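Local coordinates for protein isomaltodextranase (Arthrobacter globiformis, PDB 5AWO) that hydrolyses (1->6)-alpha-D-glucosidic linkages in polysaccharides, removing successive isomaltose units from the non-reducing ends of the chains, at residues 185-190 with 231-236; 324-329 with 353-358; 430-435 with 465-470. All coordinates share one frame; numbering follows the deposited sequence.

How the contacts relate
The three contacts follow one another along the chain and belong to two parts. Contacts 1 and 2 belong to the TIM barrel, their centres about 38 Å apart; contact 3 lies in the beta sandwich of the alpha-galactosidase C-terminal type. Contact 3 is nearer to contact 2, with centres about 33 Å apart and nearest atoms about 18 Å apart, than to contact 1, about 45 Å away between centres and on the opposite side of the chain's centre. No two touch. Contact 1 comes near the catalytic centre: the I233 side chain is about 9 Å from that of D262, the probable proton donor, and about 11 Å from that of D201, the probable nucleophile. Contacts 2 and 3 lie away from both.

Contact 1: 185-190 with 231-236; sequences GYVRYF and SWINEA
V187 and A236 carry the apolar part of this helix-helix contact, with V187 CG1 3.7 Å from A236 CB. The V187 methyls divide the work: CG1 stands anti to the backbone N (chi1 173°) and meets A236, while CG2 lies 4.2 Å from I233 CG2. The small A236 lets the helices approach here, where the CA atoms of V187 and A236 are 6.0 Å apart.

The polar part belongs to R188. Its chain runs extended from CG to NE, passing A236 with CG 3.7 Å from A236 O, and A236 CA lies over one face of the guanidinium. In the guanidinium plane, NE donates to a water at 3.1 Å, which in turn donates to E235 O at 3.1 Å. R188 is thus linked through water to a backbone carbonyl, not to the E235 carboxylate, whose OE1 accepts from Q184 instead.

The local axes approach to 8.8 Å and cross at -33°, the N-to-C directions pointing broadly the same way. These are TIM-barrel helices 179-192 and 223-237, which precede the adjacent parallel strands 197-200 and 242-245; V187 also touches P127 and M241, and I233 rests on I200 of strand 197-200.

Contact 2: 324-329 with 353-358; sequences ASDEER and GNNAWV
The first turn of TIM-barrel helix 326-339, through D326 and R329, packs against N355, W357 and V358 in the loop that follows barrel strand 343-345. S325 is the N-cap of this helix: its OG accepts from E328 N at 3.1 Å.

Within the turn, R329 grips D326 side-on in a salt bridge that uses one oxygen. NE reaches the anti lone pair of D326 OD1 at 2.9 Å and NH1 bonds to the same atom, both nearly in the guanidinium plane. The R329 chain bends at chi3 (-103°), which turns the guanidinium back over its own helix start, with S325 O over the centre of one face. Its remaining nitrogen, NH2, bonds to the carbonyls of A320 and F323.

The loop meets this pair with three side chains. N355 crosses R329 at about a right angle, its amide plane only 28° from the guanidinium plane, and ND2 lies over a guanidinium face. N355 OD1 comes 3.2 Å from R329 NE, but at too poor an angle for a hydrogen bond, and it also packs against R329 CD. W357 presents its ring edge to the carboxylate, CZ2 being 3.6 Å from D326 OD1 with the two planes 77° apart. A methionine in place of R329 would probably leave the D326 carboxylate without its charged mate and the carbonyls of A320 and F323 without the NH2 donor.

One water lies among the polar groups, 2.8 Å from D326 OD1, and accepts a weak bond from W357 NE1. On the apolar side, V358 CG2 sits 3.5 Å above the plane of the W357 ring, offset toward its rim, and touches R329 CB at 3.7 Å.

Contact 3: 430-435 with 465-470; sequences LATGGN and VTPPKM
N435 and T466 form an antiparallel, hydrogen-bonded pair at the ends of strands 434-438 and 460-466, neighbours in one sheet. N435 N donates to T466 O and T466 N to N435 O, each at 2.8 Å. N435 O is further approached by the CA-H of V465. On the face carrying both side chains, a water links N435 OD1 to T466 OG1, at 2.7 Å from N435 OD1, while N435 ND2 bonds to N444.

This sheet belongs to the beta sandwich of the alpha-galactosidase C-terminal type found with GH27 barrels, and beyond the pair the two segments stay in contact as they leave the strands. At G434, the first residue of its strand, a beta carbon would clash with V465 CG1, so the lack of a side chain allows the close approach of its CA to P467 CA, 3.8 Å. G433 O receives a CA-H...O contact from P467 CA and a hydrogen bond from T432 OG1. With chi1 at 56°, that hydroxyl sits between the backbone N and carbonyl carbon of T432, 3.5 Å from P467 CB. P468 CD packs 3.7 Å from T432 O, and P467 CG meets L430 CD1 where both side chains touch W405 of strand 405-410.

Contact 1: 185-190 with 231-236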
loop_
_atom_site.group_PDB
_atom_site.type_symbol
_atom_site.label_atom_id
_atom_site.label_comp_id
_atom_site.label_asym_id
_atom_site.label_seq_id
_atom_site.Cartn_x
_atom_site.Cartn_y
_atom_site.Cartn_z
ATOM N N GLY A 185 -9.649 14.134 17.478
ATOM C CA GLY A 185 -11.087 14.020 17.560
ATOM C C GLY A 185 -11.769 13.821 16.207
ATOM O O GLY A 185 -12.772 13.119 16.126
ATOM N N TYR A 186 -11.244 14.473 15.161
ATOM C CA TYR A 186 -11.817 14.355 13.804
ATOM C C TYR A 186 -11.642 12.933 13.263
ATOM O O TYR A 186 -12.568 12.328 12.739
ATOM C CB TYR A 186 -11.199 15.363 12.817
ATOM C CG TYR A 186 -12.184 16.007 11.854
ATOM C CD1 TYR A 186 -13.334 15.365 11.460
ATOM C CD2 TYR A 186 -11.927 17.276 11.347
ATOM C CE1 TYR A 186 -14.241 15.969 10.613
ATOM C CE2 TYR A 186 -12.810 17.898 10.491
ATOM C CZ TYR A 186 -13.986 17.259 10.137
ATOM O OH TYR A 186 -14.918 17.884 9.333
ATOM N N VAL A 187 -10.439 12.411 13.457
ATOM C CA VAL A 187 -10.093 11.061 13.034
ATOM C C VAL A 187 -10.963 10.048 13.803
ATOM O O VAL A 187 -11.575 9.163 13.211
ATOM C CB VAL A 187 -8.599 10.810 13.166
ATOM C CG1 VAL A 187 -8.271 9.358 12.893
ATOM C CG2 VAL A 187 -7.838 11.715 12.203
ATOM N N ARG A 188 -11.013 10.198 15.128
ATOM C CA ARG A 188 -11.878 9.301 15.920
ATOM C C ARG A 188 -13.366 9.450 15.654
ATOM O O ARG A 188 -14.101 8.477 15.749
ATOM C CB ARG A 188 -11.574 9.435 17.407
ATOM C CG ARG A 188 -10.198 8.951 17.803
ATOM C CD ARG A 188 -10.050 8.659 19.289
ATOM N NE ARG A 188 -8.668 8.357 19.663
ATOM C CZ ARG A 188 -7.792 9.231 20.161
ATOM N NH1 ARG A 188 -8.105 10.498 20.387
ATOM N NH2 ARG A 188 -6.562 8.824 20.459
ATOM N N TYR A 189 -13.813 10.633 15.286
ATOM C CA TYR A 189 -15.186 10.852 14.882
ATOM C C TYR A 189 -15.599 9.908 13.754
ATOM O O TYR A 189 -16.631 9.235 13.825
ATOM C CB TYR A 189 -15.353 12.300 14.487
ATOM C CG TYR A 189 -16.644 12.729 13.841
ATOM C CD1 TYR A 189 -17.802 12.964 14.597
ATOM C CD2 TYR A 189 -16.705 12.950 12.468
ATOM C CE1 TYR A 189 -18.959 13.392 13.997
ATOM C CE2 TYR A 189 -17.853 13.399 11.865
ATOM C CZ TYR A 189 -18.993 13.623 12.630
ATOM O OH TYR A 189 -20.158 14.093 12.024
ATOM N N PHE A 190 -14.767 9.808 12.724
ATOM C CA PHE A 190 -15.084 8.870 11.650
ATOM C C PHE A 190 -14.897 7.425 12.060
ATOM O O PHE A 190 -15.734 6.572 11.762
ATOM C CB PHE A 190 -14.275 9.220 10.379
ATOM C CG PHE A 190 -14.702 10.531 9.754
ATOM C CD1 PHE A 190 -15.994 10.688 9.310
ATOM C CD2 PHE A 190 -13.834 11.602 9.621
ATOM C CE1 PHE A 190 -16.401 11.888 8.752
ATOM C CE2 PHE A 190 -14.239 12.796 9.058
ATOM C CZ PHE A 190 -15.535 12.944 8.637
ATOM N N SER A 231 1.620 12.223 12.597
ATOM C CA SER A 231 1.730 11.391 13.808
ATOM C C SER A 231 0.434 11.391 14.610
ATOM O O SER A 231 -0.017 10.360 15.107
ATOM C CB SER A 231 2.920 11.782 14.690
ATOM O OG SER A 231 2.765 13.048 15.327
ATOM N N TRP A 232 -0.229 12.543 14.651
ATOM C CA TRP A 232 -1.496 12.625 15.356
ATOM C C TRP A 232 -2.571 11.748 14.715
ATOM O O TRP A 232 -3.360 11.073 15.378
ATOM C CB TRP A 232 -1.999 14.065 15.358
ATOM C CG TRP A 232 -1.211 15.034 16.191
ATOM C CD1 TRP A 232 -0.271 14.747 17.140
ATOM C CD2 TRP A 232 -1.307 16.459 16.139
ATOM N NE1 TRP A 232 0.202 15.916 17.700
ATOM C CE2 TRP A 232 -0.425 16.976 17.102
ATOM C CE3 TRP A 232 -2.085 17.339 15.400
ATOM C CZ2 TRP A 232 -0.287 18.349 17.319
ATOM C CZ3 TRP A 232 -1.933 18.711 15.607
ATOM C CH2 TRP A 232 -1.051 19.187 16.565
ATOM N N ILE A 233 -2.626 11.803 13.383
ATOM C CA ILE A 233 -3.606 11.025 12.603
ATOM C C ILE A 233 -3.405 9.502 12.804
ATOM O O ILE A 233 -4.350 8.765 13.055
ATOM C CB ILE A 233 -3.507 11.415 11.107
ATOM C CG1 ILE A 233 -3.964 12.869 10.889
ATOM C CG2 ILE A 233 -4.299 10.471 10.230
ATOM C CD1 ILE A 233 -3.574 13.466 9.538
ATOM N N ASN A 234 -2.146 9.087 12.704
ATOM C CA ASN A 234 -1.759 7.694 12.921
ATOM C C ASN A 234 -2.233 7.217 14.296
ATOM O O ASN A 234 -2.950 6.241 14.410
ATOM C CB ASN A 234 -0.235 7.612 12.780
ATOM C CG ASN A 234 0.357 6.271 13.123
ATOM O OD1 ASN A 234 -0.321 5.271 13.302
ATOM N ND2 ASN A 234 1.677 6.280 13.229
ATOM N N GLU A 235 -1.856 7.954 15.336
ATOM C CA GLU A 235 -2.252 7.566 16.676
ATOM C C GLU A 235 -3.774 7.466 16.837
ATOM O O GLU A 235 -4.297 6.522 17.432
ATOM C CB GLU A 235 -1.669 8.555 17.691
ATOM C CG GLU A 235 -2.042 8.225 19.138
ATOM C CD GLU A 235 -1.437 9.181 20.160
ATOM O OE1 GLU A 235 -1.527 10.406 19.973
ATOM O OE2 GLU A 235 -0.869 8.702 21.170
ATOM N N ALA A 236 -4.502 8.453 16.323
ATOM C CA ALA A 236 -5.937 8.464 16.443
ATOM C C ALA A 236 -6.643 7.380 15.618
ATOM O O ALA A 236 -7.710 6.890 15.998
ATOM C CB ALA A 236 -6.458 9.834 16.074
HETATM O O HOH W 1 -6.946 5.914 18.969
#

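Contact 2: 324-329 with 353-358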
loop_
_atom_site.group_PDB
_atom_site.type_symbol
_atom_site.label_atom_id
_atom_site.label_comp_id
_atom_site.label_asym_id
_atom_site.label_seq_id
_atom_site.Cartn_x
_atom_site.Cartn_y
_atom_site.Cartn_z
ATOM N N ALA A 324 -10.475 1.216 -23.937
ATOM C CA ALA A 324 -10.842 1.043 -25.346
ATOM C C ALA A 324 -11.183 -0.387 -25.679
ATOM O O ALA A 324 -11.767 -0.642 -26.729
ATOM C CB ALA A 324 -9.715 1.533 -26.216
ATOM N N SER A 325 -10.797 -1.335 -24.833
ATOM C CA SER A 325 -11.022 -2.737 -25.106
ATOM C C SER A 325 -11.056 -3.531 -23.825
ATOM O O SER A 325 -10.558 -3.086 -22.759
ATOM C CB SER A 325 -9.904 -3.286 -25.992
ATOM O OG SER A 325 -8.697 -3.347 -25.217
ATOM N N ASP A 326 -11.579 -4.745 -23.922
ATOM C CA ASP A 326 -11.572 -5.672 -22.816
ATOM C C ASP A 326 -10.179 -6.116 -22.434
ATOM O O ASP A 326 -9.945 -6.324 -21.246
ATOM C CB ASP A 326 -12.425 -6.901 -23.115
ATOM C CG ASP A 326 -13.903 -6.588 -23.233
ATOM O OD1 ASP A 326 -14.377 -5.527 -22.780
ATOM O OD2 ASP A 326 -14.645 -7.406 -23.851
ATOM N N GLU A 327 -9.255 -6.218 -23.386
ATOM C CA GLU A 327 -7.879 -6.507 -23.011
ATOM C C GLU A 327 -7.291 -5.408 -22.138
ATOM O O GLU A 327 -6.575 -5.698 -21.179
ATOM C CB GLU A 327 -6.984 -6.801 -24.215
ATOM C CG GLU A 327 -7.334 -8.082 -24.984
ATOM C CD GLU A 327 -7.292 -9.378 -24.170
ATOM O OE1 GLU A 327 -6.510 -9.540 -23.185
ATOM O OE2 GLU A 327 -8.079 -10.301 -24.501
ATOM N N GLU A 328 -7.540 -4.146 -22.449
ATOM C CA GLU A 328 -7.071 -3.073 -21.590
ATOM C C GLU A 328 -7.707 -3.136 -20.190
ATOM O O GLU A 328 -7.048 -2.890 -19.190
ATOM C CB GLU A 328 -7.378 -1.707 -22.213
ATOM C CG GLU A 328 -6.515 -1.366 -23.427
ATOM C CD GLU A 328 -6.737 0.033 -23.990
ATOM O OE1 GLU A 328 -7.664 0.716 -23.493
ATOM O OE2 GLU A 328 -5.930 0.464 -24.862
ATOM N N ARG A 329 -8.997 -3.454 -20.125
ATOM C CA ARG A 329 -9.679 -3.563 -18.837
ATOM C C ARG A 329 -9.036 -4.655 -17.995
ATOM O O ARG A 329 -8.793 -4.453 -16.793
ATOM C CB ARG A 329 -11.167 -3.833 -19.012
ATOM C CG ARG A 329 -11.957 -2.645 -19.492
ATOM C CD ARG A 329 -13.428 -2.998 -19.776
ATOM N NE ARG A 329 -13.708 -3.142 -21.199
ATOM C CZ ARG A 329 -13.779 -2.132 -22.059
ATOM N NH1 ARG A 329 -14.022 -2.364 -23.356
ATOM N NH2 ARG A 329 -13.586 -0.877 -21.667
ATOM N N GLY A 353 -22.013 -0.677 -17.615
ATOM C CA GLY A 353 -22.321 -1.369 -18.876
ATOM C C GLY A 353 -22.193 -2.871 -18.710
ATOM O O GLY A 353 -22.752 -3.430 -17.766
ATOM N N ASN A 354 -21.462 -3.528 -19.625
ATOM C CA ASN A 354 -21.221 -4.975 -19.510
ATOM C C ASN A 354 -19.864 -5.254 -18.883
ATOM O O ASN A 354 -19.247 -6.229 -19.275
ATOM C CB ASN A 354 -21.099 -5.742 -20.875
ATOM C CG ASN A 354 -22.125 -5.379 -21.923
ATOM O OD1 ASN A 354 -23.283 -5.073 -21.610
ATOM N ND2 ASN A 354 -21.716 -5.513 -23.217
ATOM N N ASN A 355 -19.348 -4.400 -17.998
ATOM C CA ASN A 355 -17.971 -4.578 -17.507
ATOM C C ASN A 355 -17.821 -5.073 -16.092
ATOM O O ASN A 355 -16.708 -5.126 -15.582
ATOM C CB ASN A 355 -17.197 -3.272 -17.693
ATOM C CG ASN A 355 -16.895 -2.998 -19.121
ATOM O OD1 ASN A 355 -16.554 -3.931 -19.856
ATOM N ND2 ASN A 355 -16.980 -1.758 -19.527
ATOM N N ALA A 356 -18.902 -5.469 -15.432
ATOM C CA ALA A 356 -18.787 -6.032 -14.073
ATOM C C ALA A 356 -17.788 -7.164 -13.963
ATOM O O ALA A 356 -17.062 -7.307 -12.971
ATOM C CB ALA A 356 -20.153 -6.515 -13.581
ATOM N N TRP A 357 -17.739 -7.991 -15.009
ATOM C CA TRP A 357 -16.827 -9.123 -15.033
ATOM C C TRP A 357 -15.343 -8.790 -14.723
ATOM O O TRP A 357 -14.606 -9.610 -14.194
ATOM C CB TRP A 357 -16.930 -9.844 -16.398
ATOM C CG TRP A 357 -16.497 -8.946 -17.532
ATOM C CD1 TRP A 357 -17.289 -8.107 -18.276
ATOM C CD2 TRP A 357 -15.171 -8.772 -18.016
ATOM N NE1 TRP A 357 -16.532 -7.418 -19.170
ATOM C CE2 TRP A 357 -15.223 -7.795 -19.031
ATOM C CE3 TRP A 357 -13.932 -9.325 -17.671
ATOM C CZ2 TRP A 357 -14.092 -7.396 -19.730
ATOM C CZ3 TRP A 357 -12.804 -8.908 -18.352
ATOM C CH2 TRP A 357 -12.899 -7.943 -19.384
ATOM N N VAL A 358 -14.910 -7.572 -15.066
ATOM C CA VAL A 358 -13.513 -7.128 -14.868
ATOM C C VAL A 358 -13.105 -7.302 -13.399
ATOM O O VAL A 358 -11.972 -7.679 -13.052
ATOM C CB VAL A 358 -13.359 -5.604 -15.254
ATOM C CG1 VAL A 358 -11.969 -5.040 -14.908
ATOM C CG2 VAL A 358 -13.655 -5.399 -16.750
HETATM O O HOH W 2 -17.027 -5.463 -21.811
#

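Contact 3: 430-435 with 465-470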
loop_
_atom_site.group_PDB
_atom_site.type_symbol
_atom_site.label_atom_id
_atom_site.label_comp_id
_atom_site.label_asym_id
_atom_site.label_seq_id
_atom_site.Cartn_x
_atom_site.Cartn_y
_atom_site.Cartn_z
ATOM N N LEU A 430 13.797 -20.030 -7.265
ATOM C CA LEU A 430 13.267 -21.297 -6.748
ATOM C C LEU A 430 14.013 -22.472 -7.363
ATOM O O LEU A 430 14.560 -22.368 -8.453
ATOM C CB LEU A 430 11.788 -21.431 -7.075
ATOM C CG LEU A 430 10.917 -20.238 -6.718
ATOM C CD1 LEU A 430 9.498 -20.560 -7.141
ATOM C CD2 LEU A 430 11.016 -19.911 -5.239
ATOM N N ALA A 431 14.012 -23.596 -6.647
ATOM C CA ALA A 431 14.686 -24.812 -7.096
ATOM C C ALA A 431 13.684 -25.864 -7.613
ATOM O O ALA A 431 14.097 -26.920 -8.105
ATOM C CB ALA A 431 15.499 -25.394 -5.945
ATOM N N THR A 432 12.385 -25.563 -7.497
ATOM C CA THR A 432 11.287 -26.540 -7.590
ATOM C C THR A 432 10.399 -26.495 -8.834
ATOM O O THR A 432 9.608 -27.406 -9.048
ATOM C CB THR A 432 10.272 -26.310 -6.455
ATOM O OG1 THR A 432 9.801 -24.947 -6.489
ATOM C CG2 THR A 432 10.896 -26.590 -5.101
ATOM N N GLY A 433 10.455 -25.412 -9.596
ATOM C CA GLY A 433 9.371 -25.160 -10.581
ATOM C C GLY A 433 8.045 -25.004 -9.864
ATOM O O GLY A 433 7.998 -24.751 -8.654
ATOM N N GLY A 434 6.940 -25.087 -10.608
ATOM C CA GLY A 434 5.638 -25.006 -9.997
ATOM C C GLY A 434 4.512 -25.267 -10.968
ATOM O O GLY A 434 4.708 -25.157 -12.179
ATOM N N ASN A 435 3.366 -25.654 -10.421
ATOM C CA ASN A 435 2.143 -25.768 -11.201
ATOM C C ASN A 435 1.726 -24.346 -11.604
ATOM O O ASN A 435 1.764 -23.432 -10.763
ATOM C CB ASN A 435 1.031 -26.408 -10.385
ATOM C CG ASN A 435 -0.306 -26.363 -11.096
ATOM O OD1 ASN A 435 -1.075 -25.388 -10.964
ATOM N ND2 ASN A 435 -0.583 -27.389 -11.892
ATOM N N VAL A 465 1.110 -19.562 -9.459
ATOM C CA VAL A 465 2.177 -20.536 -9.551
ATOM C C VAL A 465 2.362 -21.208 -8.187
ATOM O O VAL A 465 2.507 -20.551 -7.155
ATOM C CB VAL A 465 3.487 -19.882 -10.009
ATOM C CG1 VAL A 465 4.601 -20.924 -10.104
ATOM C CG2 VAL A 465 3.285 -19.155 -11.344
ATOM N N THR A 466 2.262 -22.539 -8.199
ATOM C CA THR A 466 2.254 -23.312 -6.965
ATOM C C THR A 466 3.398 -24.339 -6.983
ATOM O O THR A 466 3.277 -25.412 -7.598
ATOM C CB THR A 466 0.903 -24.028 -6.769
ATOM O OG1 THR A 466 -0.189 -23.096 -6.915
ATOM C CG2 THR A 466 0.797 -24.661 -5.384
ATOM N N PRO A 467 4.526 -24.002 -6.336
ATOM C CA PRO A 467 5.630 -24.949 -6.180
ATOM C C PRO A 467 5.168 -26.206 -5.450
ATOM O O PRO A 467 4.399 -26.104 -4.502
ATOM C CB PRO A 467 6.622 -24.174 -5.304
ATOM C CG PRO A 467 6.372 -22.743 -5.671
ATOM C CD PRO A 467 4.890 -22.668 -5.829
ATOM N N PRO A 468 5.632 -27.376 -5.912
ATOM C CA PRO A 468 5.476 -28.574 -5.077
ATOM C C PRO A 468 6.387 -28.467 -3.857
ATOM O O PRO A 468 7.420 -27.793 -3.918
ATOM C CB PRO A 468 5.914 -29.711 -6.008
ATOM C CG PRO A 468 6.846 -29.095 -6.965
ATOM C CD PRO A 468 6.465 -27.627 -7.093
ATOM N N LYS A 469 5.997 -29.094 -2.754
ATOM C CA LYS A 469 6.799 -29.072 -1.528
ATOM C C LYS A 469 7.251 -30.479 -1.145
ATOM O O LYS A 469 6.423 -31.328 -0.838
ATOM C CB LYS A 469 5.985 -28.470 -0.386
ATOM C CG LYS A 469 5.606 -27.014 -0.618
ATOM C CD LYS A 469 4.743 -26.492 0.498
ATOM C CE LYS A 469 4.387 -25.030 0.283
ATOM N NZ LYS A 469 3.777 -24.446 1.504
ATOM N N MET A 470 8.557 -30.722 -1.198
ATOM C CA MET A 470 9.141 -31.932 -0.614
ATOM C C MET A 470 9.158 -31.752 0.900
ATOM O O MET A 470 9.653 -30.739 1.397
ATOM C CB MET A 470 10.570 -32.150 -1.109
ATOM C CG MET A 470 10.697 -32.676 -2.529
ATOM S SD MET A 470 12.432 -32.850 -3.008
ATOM C CE MET A 470 12.264 -33.207 -4.757
HETATM O O HOH W 3 -1.077 -23.040 -9.541
#